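Local coordinates for nitroreductase (Desulfitobacterium hafniense, PDB 3PXV), which binds FMN as a member of the nitroreductase family and is probably an oxidoreductase, at residues I37-G42 and C113-Q118; M59-A64 and A147-K152; E65-L70 and S77-I82; L89-P94 and A130-G135; V99-D102 and P108-V111. One frame throughout, in Å; residues are numbered along the deposited sequence.

In the fold
From the N terminus, 37-42 opens contact 1 in the loop after helix 26-36, and helix 56-72 then opens contacts 2 and 3. Contact 3 closes almost at once, on helix 77-84, and is nested inside both contacts 1 and 2. Residues 89-94 open contact 4. Contact 5, nested within contacts 1, 2 and 4, joins strand 95-101 to the start of helix 106-126, and further along this helix contact 1 closes. Strand 130-133 and the loop after it close contact 4, inside the span of contact 2, which ends on helix 147-154. Contact 1 crosses contacts 2 and 4, so the sheet, helix 106-126 and helices 56-72 and 147-154 are tied together.

Contact 1. Residues I37-G42 and C113-Q118; sequences IQAPSG and CGILCQ. With FMN (flavin mononucleotide), chain E.
The loop 37-42 runs past helix 113-118 with Ala-39 opposite Leu-116, their CA atoms 5.3 Å apart, and no hydrogen bond joins the two segments. So close an approach suits alanine: the methyl of Ala-39 fits against the helix backbone, its CB 3.8 Å from Leu-116 CA, and also touches Leu-116 CB. With CG anti to the backbone N (chi1 -180°), the rest of Leu-116 leads away from this methyl.

One residue on, Pro-40 meets the branched side chain of Ile-115. The methyl CG2 of Ile-115 lies 3.6 Å from Pro-40 CD and 3.4 Å from Pro-40 O, so it rests against a ring atom and the carbonyl oxygen of one residue. Beta-branching lets Ile-115 work in two directions. While CG2 serves the loop, the longer arm carries CD1 to the methyl C8M of the FMN, 3.3 Å away, against the dimethylbenzene end of the flavin. Pro-40 likewise touches two partners: its CB approaches the ribityl O3' of the same FMN at 3.3 Å.

This FMN is hydrogen-bonded by Tyr-91, Ser-15 and Arg-17 of the second subunit, which places the contact at a pocket shared across the dimer. Gly-42 N bonds to Asp-112 of helix 106-126, and that helix in turn lays Leu-116 on Val-99 of strand 95-101 and Cys-117 on Val-166 of strand 161-169.

Contact 2. Residues M59-A64 and A147-K152; sequences MQEMEA and AEEFSK
Glu-61 is the first residue along helix 59-64 to meet helix 147-152, touching Phe-150 and Glu-149 with different parts of its side chain. Its CB lies 4.1 Å from Phe-150 CE1, and its backbone O is 4.0 Å from CZ of that ring. Farther out, Glu-61 OE1 comes within 4.2 Å of Glu-149 OE2, the two carboxylates turned nearly perpendicular. Arg-146 and Arg-153 each form salt bridges with both of these glutamate oxygens, which probably makes the approach of like charges tolerable.

Next comes Met-62, present as selenomethionine. Its CG lies over one face of the Phe-150 ring, 3.7 Å from the centroid and 20° off the normal, in a CH-pi contact displaced toward the CD1-CE1 side. The selenium continues past the ring at 5.0 Å from its centroid, an oblique Met-aromatic contact. With CG anti to the carbonyl carbon (chi1 -67°), the Phe-150 ring is directed at helix 59-64.

The helices run nearly antiparallel, at 154°, and their axes are 11.8 Å apart, a wide spacing that suits a long aromatic side chain. An alanine in place of Phe-150 would probably open a gap between the helices and leave the Met-62 methylene without its aromatic face. The chemistry is thus divided: a buried, apolar and polarisable centre, with a partly exposed rim of paired glutamates and arginines.

Contact 3. Residues E65-L70 and S77-I82; sequences EGLAYL and SSYNRI
Tyr-79 reaches from the first turn of helix 77-82 to helix 65-70, and its side chain touches that helix at successive points. Its CB rests against the backbone of Leu-70, 3.8 Å from Leu-70 C, and beside the side chain of the same residue, 3.9 Å from Leu-70 CB. With CG anti to the backbone N (chi1 166°), the ring then runs back along the other helix toward Leu-67. There Tyr-79 CD1 approaches the carbonyl oxygen of Leu-67 at 3.7 Å, and CE1 follows at 3.9 Å from the same oxygen. The carbonyl meets the ring obliquely, and Leu-67 CB adds a looser apolar contact at CE1. A tyrosine suits this partly exposed place, for it offers a broad hydrocarbon surface to the helix and ends in a polar hydroxyl.

The two segments belong to a helical hairpin: helix 56-72 ends, the chain turns within a few residues, and helix 77-84 comes back. The axes approach to 9.4 Å at 133°, so the arms splay, and the backbones are nearest at Leu-70 and Tyr-79, close to the turn.

One turn beyond Tyr-79, Ile-82 faces the same helix. Its CG2, set anti to the backbone N, meets Leu-67 CD2 at 3.9 Å, the two branched side chains lying at a slant to each other. Leu-70 and Ile-82 also face each other, although the modelled separation of their end methyls is doubtful. Leucine and isoleucine suit the inner side of the hairpin, where Leu-67 also packs on Leu-89 and Leu-70 on Leu-139, and the side chain of Ile-82 comes within about 4 Å of that of Tyr-136, an FMN-binding residue.

Contact 4. Residues L89-P94 and A130-G135; sequences LFYGAP and ANIMCG. With FMN (flavin mononucleotide), chain F.
Phe-90 turns the edge of its ring to the sulfur of Cys-134, while Tyr-91 stands roughly at a right angle to Ile-132. Cys-134 SG lies 4.0 Å from Phe-90 CE1, 83° off the ring normal and so close to the ring plane, a Cys sulfur-aromatic contact at the hydrogen-bearing rim. Cysteine suits the spot, being small and polarisable. At the other pair, Tyr-91 CE2 meets the end methyl of Ile-132, CD1, at 4.1 Å. Ile-132 is extended, with CG1 anti to the backbone N (chi1 -171°), which carries CD1 on to within 3.5 Å of FMN N1.

Phe-90 to Ala-93 form a type I' turn, closed by a hydrogen bond from Ala-93 N to Phe-90 O. The Tyr-91 hydroxyl donates a short hydrogen bond to FMN O2, 2.5 Å from OH. Gly-135 N makes a weak bond to FMN O4.

A phenylalanine in place of Tyr-91 would probably leave flavin O2 without this donor, though the ring could still touch Ile-132. The chemistry implies a pocket with an apolar methyl beside N1 and donors at the two carbonyl oxygens; these would be expected to draw electron density toward O2 and, more weakly, O4, which may favour the reduced flavin.

Contact 5. Residues V99-D102 and P108-V111; sequences VPID and PALV
The flat groups that meet here are peptide carbonyls, since neither segment brings an aromatic ring: the carbonyl oxygen of Asp-102 abuts the methyl of Ala-109, with O and CB 3.5 Å apart, and Ala-109 O lies 4.2 Å from Ile-101 CG2. The first is a close contact, the second only a loose one. The carboxylate of Asp-102 is used differently, its OD1 hydrogen-bonded to Thr-104 OG1 in the connecting loop.

Ile-101 carries the apolar part. Its CG1 takes the crowded position between the backbone N and the carbonyl carbon (chi1 62°), and this brings CD1 across to the helix. There Ile-101 CD1 touches Leu-110 CD2 at 3.6 Å, the two side chains meeting at about a right angle, while Ala-109 CB is a looser neighbour at 4.2 Å. Alanine, with its single methyl, lets the helix come near the strand end, and the longer leucine reaches back to the isoleucine tip.

Leu-110 also packs on Val-111 of the second subunit. The arrangement is a strand-loop-helix unit, in which the long helix 106-126 turns back over strand 95-101, as in the FMN-dependent nitroreductase-like fold, with Val-111 of the same helix lining a flavin pocket.

Contact 1. Residues I37-G42 and C113-Q118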
# COMPACT_ATOMS: atom_id res chain seq x y z
N ILE B 37 1.03 9.25 8.05
CA ILE B 37 -0.29 9.87 8.10
C ILE B 37 -0.60 10.69 6.85
O ILE B 37 -1.72 11.15 6.66
CB ILE B 37 -0.52 10.67 9.43
CG1 ILE B 37 0.44 11.85 9.60
CG2 ILE B 37 -0.39 9.73 10.64
CD1 ILE B 37 -0.09 12.88 10.62
N GLN B 38 0.39 10.87 5.97
CA GLN B 38 0.18 11.56 4.70
C GLN B 38 -0.25 10.56 3.61
O GLN B 38 -0.47 10.94 2.45
CB GLN B 38 1.44 12.35 4.29
CG GLN B 38 1.78 13.51 5.23
CD GLN B 38 3.22 14.04 5.12
OE1 GLN B 38 4.14 13.34 4.67
NE2 GLN B 38 3.42 15.27 5.57
N ALA B 39 -0.37 9.30 4.01
CA ALA B 39 -0.83 8.26 3.09
C ALA B 39 -2.28 8.52 2.68
O ALA B 39 -3.10 8.94 3.49
CB ALA B 39 -0.71 6.87 3.76
N PRO B 40 -2.60 8.28 1.41
CA PRO B 40 -4.00 8.42 1.04
C PRO B 40 -4.79 7.18 1.47
O PRO B 40 -4.22 6.11 1.65
CB PRO B 40 -3.95 8.50 -0.49
CG PRO B 40 -2.71 7.79 -0.87
CD PRO B 40 -1.73 8.01 0.25
N SER B 41 -6.09 7.36 1.62
CA SER B 41 -6.97 6.28 1.98
C SER B 41 -8.32 6.47 1.30
O SER B 41 -8.79 7.61 1.15
CB SER B 41 -7.14 6.26 3.50
OG SER B 41 -7.85 7.38 3.94
N GLY B 42 -8.94 5.37 0.87
CA GLY B 42 -10.28 5.41 0.22
C GLY B 42 -11.28 6.21 1.04
O GLY B 42 -11.40 5.98 2.23
N CYS B 113 -4.24 0.02 4.35
CA CYS B 113 -3.21 -0.42 5.26
C CYS B 113 -1.88 -0.59 4.54
O CYS B 113 -0.84 -0.13 5.05
CB CYS B 113 -3.59 -1.73 5.98
SG CYS B 113 -2.28 -2.35 7.11
N GLY B 114 -1.92 -1.22 3.36
CA GLY B 114 -0.72 -1.45 2.55
C GLY B 114 -0.15 -0.15 2.01
O GLY B 114 1.05 0.02 1.91
N ILE B 115 -1.05 0.78 1.67
CA ILE B 115 -0.64 2.09 1.20
C ILE B 115 0.17 2.79 2.27
O ILE B 115 1.18 3.40 1.98
CB ILE B 115 -1.84 2.94 0.86
CG1 ILE B 115 -2.47 2.40 -0.43
CG2 ILE B 115 -1.43 4.42 0.72
CD1 ILE B 115 -3.71 3.14 -0.94
N LEU B 116 -0.27 2.69 3.52
CA LEU B 116 0.43 3.36 4.58
C LEU B 116 1.75 2.66 4.94
O LEU B 116 2.77 3.33 5.19
CB LEU B 116 -0.49 3.52 5.78
CG LEU B 116 -0.01 4.20 7.06
CD1 LEU B 116 -1.18 4.83 7.77
CD2 LEU B 116 0.73 3.20 7.97
N CYS B 117 1.75 1.32 4.96
CA CYS B 117 2.97 0.60 5.32
C CYS B 117 4.07 0.85 4.32
O CYS B 117 5.22 0.98 4.71
CB CYS B 117 2.71 -0.89 5.56
SG CYS B 117 1.78 -1.10 7.12
N GLN B 118 3.73 0.95 3.03
CA GLN B 118 4.73 1.27 1.99
C GLN B 118 5.21 2.70 2.19
O GLN B 118 6.40 2.97 2.05
CB GLN B 118 4.17 1.05 0.57
CG GLN B 118 5.11 1.39 -0.57
CD GLN B 118 6.39 0.56 -0.65
OE1 GLN B 118 6.75 -0.10 0.30
NE2 GLN B 118 7.08 0.62 -1.78
N1 FMN E . -11.01 9.00 -5.40
C2 FMN E . -11.90 9.08 -6.47
O2 FMN E . -12.24 10.19 -6.92
N3 FMN E . -12.38 7.91 -7.04
C4 FMN E . -11.98 6.68 -6.51
O4 FMN E . -12.44 5.65 -7.04
C4A FMN E . -11.08 6.62 -5.42
N5 FMN E . -10.65 5.42 -4.87
C5A FMN E . -9.57 5.39 -3.98
C6 FMN E . -8.98 4.16 -3.64
C7 FMN E . -7.90 4.09 -2.75
C7M FMN E . -7.28 2.77 -2.40
C8 FMN E . -7.42 5.26 -2.22
C8M FMN E . -6.26 5.23 -1.28
C9 FMN E . -8.00 6.49 -2.56
C9A FMN E . -9.07 6.58 -3.44
N10 FMN E . -9.70 7.80 -3.80
C10 FMN E . -10.60 7.81 -4.87
C1' FMN E . -9.13 9.12 -3.38
C2' FMN E . -9.34 9.46 -1.91
O2' FMN E . -10.53 10.20 -1.77
C3' FMN E . -8.16 10.32 -1.40
O3' FMN E . -6.96 9.57 -1.26
C4' FMN E . -8.50 10.96 -0.05
O4' FMN E . -9.60 11.84 -0.22
C5' FMN E . -7.29 11.68 0.56
O5' FMN E . -7.00 12.81 -0.22
P FMN E . -5.59 13.01 -0.88
O1P FMN E . -5.82 14.15 -1.84
O2P FMN E . -5.21 11.82 -1.73
O3P FMN E . -4.59 13.34 0.21

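Contact 2. Residues M59-A64 and A147-K152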
# COMPACT_ATOMS: atom_id res chain seq x y z
N MSE B 59 7.75 -5.69 22.99
CA MSE B 59 8.18 -6.29 21.73
C MSE B 59 8.57 -7.76 21.93
O MSE B 59 8.11 -8.61 21.19
CB MSE B 59 9.32 -5.48 21.10
CG MSE B 59 8.87 -4.13 20.53
SE MSE B 59 10.17 -3.44 19.30
CE MSE B 59 10.04 -4.86 18.02
N GLN B 60 9.41 -8.04 22.94
CA GLN B 60 9.82 -9.42 23.26
C GLN B 60 8.62 -10.30 23.60
O GLN B 60 8.59 -11.48 23.24
CB GLN B 60 10.83 -9.47 24.43
CG GLN B 60 12.24 -8.91 24.14
CD GLN B 60 13.21 -9.05 25.35
OE1 GLN B 60 12.80 -8.93 26.51
NE2 GLN B 60 14.49 -9.30 25.08
N GLU B 61 7.64 -9.75 24.31
CA GLU B 61 6.48 -10.56 24.71
C GLU B 61 5.63 -10.94 23.51
O GLU B 61 5.19 -12.07 23.41
CB GLU B 61 5.66 -9.85 25.79
CG GLU B 61 6.37 -9.77 27.15
CD GLU B 61 5.51 -9.21 28.27
OE1 GLU B 61 4.27 -9.23 28.14
OE2 GLU B 61 6.07 -8.78 29.31
N MSE B 62 5.43 -10.00 22.60
CA MSE B 62 4.63 -10.26 21.43
C MSE B 62 5.36 -11.26 20.53
O MSE B 62 4.74 -12.11 19.88
CB MSE B 62 4.33 -8.94 20.68
CG MSE B 62 3.44 -7.99 21.43
SE MSE B 62 3.16 -6.29 20.54
CE MSE B 62 2.40 -6.97 18.93
N GLU B 63 6.69 -11.17 20.52
CA GLU B 63 7.50 -12.06 19.70
C GLU B 63 7.41 -13.49 20.23
O GLU B 63 7.19 -14.43 19.46
CB GLU B 63 8.97 -11.59 19.67
CG GLU B 63 9.85 -12.43 18.72
CD GLU B 63 11.28 -11.90 18.59
OE1 GLU B 63 11.90 -11.60 19.62
OE2 GLU B 63 11.77 -11.80 17.45
N ALA B 64 7.59 -13.65 21.54
CA ALA B 64 7.54 -14.96 22.18
C ALA B 64 6.15 -15.57 22.08
O ALA B 64 6.01 -16.77 21.90
CB ALA B 64 7.99 -14.86 23.64
N ALA B 147 -4.92 -11.20 23.11
CA ALA B 147 -5.24 -10.13 22.15
C ALA B 147 -5.69 -8.80 22.78
O ALA B 147 -5.22 -7.73 22.35
CB ALA B 147 -6.27 -10.61 21.08
N GLU B 148 -6.57 -8.85 23.77
CA GLU B 148 -7.06 -7.62 24.41
C GLU B 148 -5.94 -6.94 25.19
O GLU B 148 -5.83 -5.73 25.18
CB GLU B 148 -8.23 -7.87 25.35
CG GLU B 148 -8.96 -6.57 25.74
CD GLU B 148 -9.78 -6.67 27.03
OE1 GLU B 148 -9.61 -7.66 27.80
OE2 GLU B 148 -10.57 -5.73 27.29
N GLU B 149 -5.11 -7.73 25.86
CA GLU B 149 -3.95 -7.25 26.58
C GLU B 149 -3.00 -6.48 25.67
O GLU B 149 -2.70 -5.31 25.93
CB GLU B 149 -3.20 -8.43 27.20
CG GLU B 149 -1.92 -8.08 27.95
CD GLU B 149 -1.14 -9.32 28.38
OE1 GLU B 149 -1.77 -10.33 28.77
OE2 GLU B 149 0.11 -9.28 28.30
N PHE B 150 -2.51 -7.12 24.60
CA PHE B 150 -1.61 -6.42 23.71
C PHE B 150 -2.32 -5.21 23.11
O PHE B 150 -1.69 -4.18 22.91
CB PHE B 150 -1.03 -7.32 22.62
CG PHE B 150 -0.09 -8.38 23.14
CD1 PHE B 150 0.97 -8.04 23.95
CD2 PHE B 150 -0.25 -9.71 22.78
CE1 PHE B 150 1.83 -9.02 24.43
CE2 PHE B 150 0.61 -10.70 23.25
CZ PHE B 150 1.65 -10.36 24.07
N SER B 151 -3.62 -5.30 22.84
CA SER B 151 -4.33 -4.18 22.25
C SER B 151 -4.29 -2.97 23.15
O SER B 151 -4.02 -1.86 22.70
CB SER B 151 -5.76 -4.55 21.86
OG SER B 151 -5.75 -5.48 20.77
N LYS B 152 -4.53 -3.17 24.44
CA LYS B 152 -4.51 -2.06 25.39
C LYS B 152 -3.10 -1.56 25.61
O LYS B 152 -2.86 -0.37 25.70
CB LYS B 152 -5.15 -2.47 26.72
CG LYS B 152 -6.64 -2.72 26.63
CD LYS B 152 -7.25 -3.09 27.99
CE LYS B 152 -6.72 -4.43 28.51
NZ LYS B 152 -7.51 -4.92 29.68

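Contact 3. Residues E65-L70 and S77-I82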
# COMPACT_ATOMS: atom_id res chain seq x y z
N GLU B 65 5.10 -14.75 22.17
CA GLU B 65 3.73 -15.23 21.98
C GLU B 65 3.53 -15.68 20.52
O GLU B 65 2.98 -16.76 20.25
CB GLU B 65 2.71 -14.17 22.36
CG GLU B 65 1.25 -14.60 22.16
CD GLU B 65 0.83 -15.81 22.99
OE1 GLU B 65 1.43 -16.06 24.09
OE2 GLU B 65 -0.14 -16.48 22.55
N GLY B 66 4.00 -14.85 19.59
CA GLY B 66 3.89 -15.18 18.17
C GLY B 66 4.51 -16.55 17.89
O GLY B 66 3.84 -17.44 17.36
N LEU B 67 5.77 -16.72 18.28
CA LEU B 67 6.47 -18.00 18.10
C LEU B 67 5.72 -19.17 18.71
O LEU B 67 5.69 -20.23 18.12
CB LEU B 67 7.89 -17.97 18.68
CG LEU B 67 8.88 -17.10 17.91
CD1 LEU B 67 10.20 -17.05 18.66
CD2 LEU B 67 9.07 -17.66 16.48
N ALA B 68 5.15 -18.97 19.89
CA ALA B 68 4.45 -20.05 20.61
C ALA B 68 3.17 -20.48 19.90
O ALA B 68 2.81 -21.66 19.93
CB ALA B 68 4.18 -19.67 22.05
N TYR B 69 2.50 -19.53 19.25
CA TYR B 69 1.31 -19.86 18.51
C TYR B 69 1.72 -20.76 17.37
O TYR B 69 1.11 -21.79 17.16
CB TYR B 69 0.61 -18.60 17.96
CG TYR B 69 -0.73 -18.89 17.32
CD1 TYR B 69 -1.82 -19.24 18.10
CD2 TYR B 69 -0.91 -18.84 15.94
CE1 TYR B 69 -3.07 -19.52 17.55
CE2 TYR B 69 -2.16 -19.12 15.37
CZ TYR B 69 -3.24 -19.44 16.19
OH TYR B 69 -4.50 -19.72 15.67
N LEU B 70 2.77 -20.36 16.66
CA LEU B 70 3.28 -21.15 15.54
C LEU B 70 3.74 -22.52 16.03
O LEU B 70 3.39 -23.55 15.43
CB LEU B 70 4.44 -20.45 14.84
CG LEU B 70 4.16 -19.20 14.02
CD1 LEU B 70 5.49 -18.54 13.55
CD2 LEU B 70 3.27 -19.57 12.85
N SER B 77 5.78 -27.03 10.52
CA SER B 77 6.62 -26.69 9.36
C SER B 77 7.03 -25.25 9.36
O SER B 77 8.21 -24.92 9.25
CB SER B 77 5.89 -26.99 8.04
OG SER B 77 5.40 -28.32 7.97
N SER B 78 6.04 -24.38 9.46
CA SER B 78 6.29 -22.95 9.49
C SER B 78 7.18 -22.54 10.67
O SER B 78 8.15 -21.82 10.48
CB SER B 78 4.97 -22.19 9.45
OG SER B 78 4.36 -22.35 8.15
N TYR B 79 6.90 -23.02 11.87
CA TYR B 79 7.73 -22.68 13.02
C TYR B 79 9.16 -23.22 12.88
O TYR B 79 10.10 -22.65 13.41
CB TYR B 79 7.10 -23.20 14.31
CG TYR B 79 8.00 -23.21 15.53
CD1 TYR B 79 8.25 -22.05 16.25
CD2 TYR B 79 8.57 -24.39 15.98
CE1 TYR B 79 9.06 -22.08 17.38
CE2 TYR B 79 9.37 -24.42 17.09
CZ TYR B 79 9.61 -23.27 17.80
OH TYR B 79 10.43 -23.32 18.91
N ASN B 80 9.31 -24.33 12.15
CA ASN B 80 10.62 -24.91 11.94
C ASN B 80 11.44 -24.11 10.91
O ASN B 80 12.64 -23.96 11.08
CB ASN B 80 10.50 -26.38 11.56
CG ASN B 80 10.04 -27.27 12.73
OD1 ASN B 80 10.22 -26.93 13.90
ND2 ASN B 80 9.46 -28.41 12.41
N ARG B 81 10.80 -23.60 9.85
CA ARG B 81 11.52 -22.77 8.87
C ARG B 81 12.09 -21.54 9.60
O ARG B 81 13.23 -21.18 9.38
CB ARG B 81 10.63 -22.38 7.68
N ILE B 82 11.29 -20.95 10.50
CA ILE B 82 11.71 -19.80 11.33
C ILE B 82 12.87 -20.11 12.31
O ILE B 82 13.79 -19.30 12.44
CB ILE B 82 10.52 -19.25 12.13
CG1 ILE B 82 9.49 -18.65 11.17
CG2 ILE B 82 10.98 -18.20 13.13
CD1 ILE B 82 8.10 -18.60 11.70

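Contact 4. Residues L89-P94 and A130-G135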
# COMPACT_ATOMS: atom_id res chain seq x y z
N LEU B 89 11.50 -13.36 15.07
CA LEU B 89 10.36 -12.94 14.30
C LEU B 89 10.61 -11.45 13.97
O LEU B 89 10.32 -11.00 12.86
CB LEU B 89 9.12 -13.19 15.16
CG LEU B 89 7.81 -13.76 14.65
CD1 LEU B 89 7.99 -14.98 13.76
CD2 LEU B 89 6.91 -14.09 15.86
N PHE B 90 11.22 -10.70 14.90
CA PHE B 90 11.52 -9.30 14.68
C PHE B 90 12.98 -8.99 14.34
O PHE B 90 13.36 -7.82 14.27
CB PHE B 90 11.05 -8.45 15.85
CG PHE B 90 9.58 -8.60 16.16
CD1 PHE B 90 8.65 -8.88 15.15
CD2 PHE B 90 9.11 -8.38 17.44
CE1 PHE B 90 7.29 -9.01 15.44
CE2 PHE B 90 7.77 -8.49 17.74
CZ PHE B 90 6.85 -8.80 16.74
N TYR B 91 13.76 -10.03 14.10
CA TYR B 91 15.16 -9.93 13.70
C TYR B 91 16.01 -8.94 14.53
O TYR B 91 16.94 -8.30 14.02
CB TYR B 91 15.22 -9.59 12.21
CG TYR B 91 14.35 -10.50 11.35
CD1 TYR B 91 14.73 -11.83 11.09
CD2 TYR B 91 13.16 -10.03 10.79
CE1 TYR B 91 13.93 -12.65 10.30
CE2 TYR B 91 12.35 -10.86 10.01
CZ TYR B 91 12.74 -12.16 9.77
OH TYR B 91 11.93 -12.96 8.99
N GLY B 92 15.72 -8.86 15.82
CA GLY B 92 16.47 -7.99 16.73
C GLY B 92 16.18 -6.50 16.59
O GLY B 92 16.96 -5.68 17.07
N ALA B 93 15.08 -6.17 15.91
CA ALA B 93 14.69 -4.77 15.69
C ALA B 93 14.35 -4.16 17.02
O ALA B 93 13.63 -4.78 17.80
CB ALA B 93 13.50 -4.66 14.75
N PRO B 94 14.83 -2.94 17.28
CA PRO B 94 14.58 -2.27 18.54
C PRO B 94 13.29 -1.46 18.57
O PRO B 94 12.96 -0.90 19.61
CB PRO B 94 15.81 -1.37 18.67
CG PRO B 94 16.09 -0.97 17.25
CD PRO B 94 15.77 -2.18 16.43
N ALA B 130 16.79 1.18 8.08
CA ALA B 130 16.45 -0.13 7.56
C ALA B 130 15.08 -0.53 8.08
O ALA B 130 14.68 -0.15 9.19
CB ALA B 130 17.50 -1.16 7.98
N ASN B 131 14.36 -1.31 7.29
CA ASN B 131 13.01 -1.70 7.64
C ASN B 131 12.56 -3.01 6.99
O ASN B 131 13.21 -3.54 6.09
CB ASN B 131 12.05 -0.59 7.20
CG ASN B 131 12.13 -0.31 5.71
OD1 ASN B 131 11.42 -0.95 4.93
ND2 ASN B 131 13.03 0.60 5.30
N ILE B 132 11.42 -3.52 7.47
CA ILE B 132 10.79 -4.68 6.89
C ILE B 132 9.32 -4.72 7.32
O ILE B 132 9.03 -4.49 8.51
CB ILE B 132 11.48 -6.00 7.30
CG1 ILE B 132 10.90 -7.15 6.49
CG2 ILE B 132 11.27 -6.32 8.83
CD1 ILE B 132 11.53 -8.51 6.79
N MSE B 133 8.42 -5.02 6.37
CA MSE B 133 7.00 -5.26 6.67
C MSE B 133 6.92 -6.60 7.40
O MSE B 133 7.53 -7.59 6.99
CB MSE B 133 6.14 -5.31 5.39
CG MSE B 133 5.28 -4.07 5.11
SE MSE B 133 6.25 -2.55 4.56
CE MSE B 133 5.92 -2.68 2.71
N CYS B 134 6.18 -6.65 8.49
CA CYS B 134 6.15 -7.88 9.23
C CYS B 134 4.74 -8.18 9.61
O CYS B 134 4.20 -7.57 10.49
CB CYS B 134 7.04 -7.77 10.45
SG CYS B 134 7.08 -9.20 11.44
N GLY B 135 4.15 -9.14 8.92
CA GLY B 135 2.80 -9.58 9.21
C GLY B 135 2.77 -10.51 10.41
O GLY B 135 1.70 -10.74 10.99
N1 FMN F . 9.16 -10.84 5.71
C2 FMN F . 9.45 -11.50 6.89
O2 FMN F . 10.57 -11.94 7.14
N3 FMN F . 8.46 -11.68 7.82
C4 FMN F . 7.18 -11.23 7.60
O4 FMN F . 6.34 -11.43 8.47
C4A FMN F . 6.89 -10.56 6.41
N5 FMN F . 5.64 -10.08 6.14
C5A FMN F . 5.44 -9.21 5.10
C6 FMN F . 4.22 -8.53 5.01
C7 FMN F . 3.98 -7.64 3.97
C7M FMN F . 2.68 -6.94 3.91
C8 FMN F . 4.97 -7.44 3.02
C8M FMN F . 4.77 -6.50 1.88
C9 FMN F . 6.19 -8.11 3.11
C9A FMN F . 6.43 -9.01 4.16
N10 FMN F . 7.62 -9.70 4.28
C10 FMN F . 7.90 -10.37 5.46
C1' FMN F . 8.80 -9.25 3.46
C2' FMN F . 8.76 -9.92 2.10
O2' FMN F . 9.24 -11.24 2.25
C3' FMN F . 9.59 -9.11 1.12
O3' FMN F . 9.05 -7.82 0.95
C4' FMN F . 9.62 -9.80 -0.24
O4' FMN F . 10.26 -11.02 -0.05
C5' FMN F . 10.34 -8.98 -1.30
O5' FMN F . 11.67 -8.71 -0.88
P FMN F . 12.16 -7.20 -0.64
O1P FMN F . 13.53 -7.29 -0.03
O2P FMN F . 11.25 -6.43 0.33
O3P FMN F . 12.21 -6.59 -2.00

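Contact 5. Residues V99-D102 and P108-V111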
# COMPACT_ATOMS: atom_id res chain seq x y z
N VAL B 99 0.36 -0.97 12.75
CA VAL B 99 -0.78 -0.33 12.09
C VAL B 99 -2.05 -1.14 12.28
O VAL B 99 -2.30 -2.10 11.56
CB VAL B 99 -0.54 -0.09 10.59
CG1 VAL B 99 -1.70 0.72 10.01
CG2 VAL B 99 0.72 0.65 10.37
N PRO B 100 -2.82 -0.82 13.31
CA PRO B 100 -4.08 -1.51 13.49
C PRO B 100 -5.13 -0.95 12.52
O PRO B 100 -4.99 0.16 12.03
CB PRO B 100 -4.46 -1.17 14.94
CG PRO B 100 -3.91 0.18 15.12
CD PRO B 100 -2.57 0.12 14.43
N ILE B 101 -6.17 -1.71 12.26
CA ILE B 101 -7.17 -1.27 11.30
C ILE B 101 -8.57 -1.61 11.77
O ILE B 101 -8.76 -2.48 12.64
CB ILE B 101 -6.92 -1.87 9.88
CG1 ILE B 101 -7.01 -3.39 9.87
CG2 ILE B 101 -5.57 -1.48 9.30
CD1 ILE B 101 -7.10 -3.93 8.43
N ASP B 102 -9.55 -0.90 11.22
CA ASP B 102 -10.96 -1.12 11.51
C ASP B 102 -11.37 -2.29 10.60
O ASP B 102 -11.30 -2.17 9.40
CB ASP B 102 -11.77 0.14 11.19
CG ASP B 102 -13.25 0.04 11.59
OD1 ASP B 102 -13.73 -1.05 11.93
OD2 ASP B 102 -13.94 1.09 11.58
N PRO B 108 -11.41 -2.62 1.73
CA PRO B 108 -10.85 -1.29 1.56
C PRO B 108 -9.85 -0.88 2.67
O PRO B 108 -8.91 -0.16 2.39
CB PRO B 108 -12.11 -0.39 1.53
CG PRO B 108 -13.17 -1.26 0.94
CD PRO B 108 -12.85 -2.66 1.42
N ALA B 109 -10.06 -1.34 3.90
CA ALA B 109 -9.13 -1.02 5.00
C ALA B 109 -7.75 -1.70 4.85
O ALA B 109 -6.74 -1.18 5.29
CB ALA B 109 -9.75 -1.37 6.32
N LEU B 110 -7.72 -2.87 4.22
CA LEU B 110 -6.47 -3.56 3.97
C LEU B 110 -5.67 -2.85 2.88
O LEU B 110 -4.50 -2.66 3.05
CB LEU B 110 -6.71 -5.03 3.63
CG LEU B 110 -7.09 -5.87 4.86
CD1 LEU B 110 -7.64 -7.20 4.42
CD2 LEU B 110 -5.92 -6.08 5.79
N VAL B 111 -6.29 -2.46 1.77
CA VAL B 111 -5.61 -1.70 0.71
C VAL B 111 -4.96 -0.44 1.37
O VAL B 111 -3.72 -0.26 1.33
CB VAL B 111 -6.61 -1.32 -0.42
CG1 VAL B 111 -6.01 -0.28 -1.36
CG2 VAL B 111 -7.13 -2.60 -1.19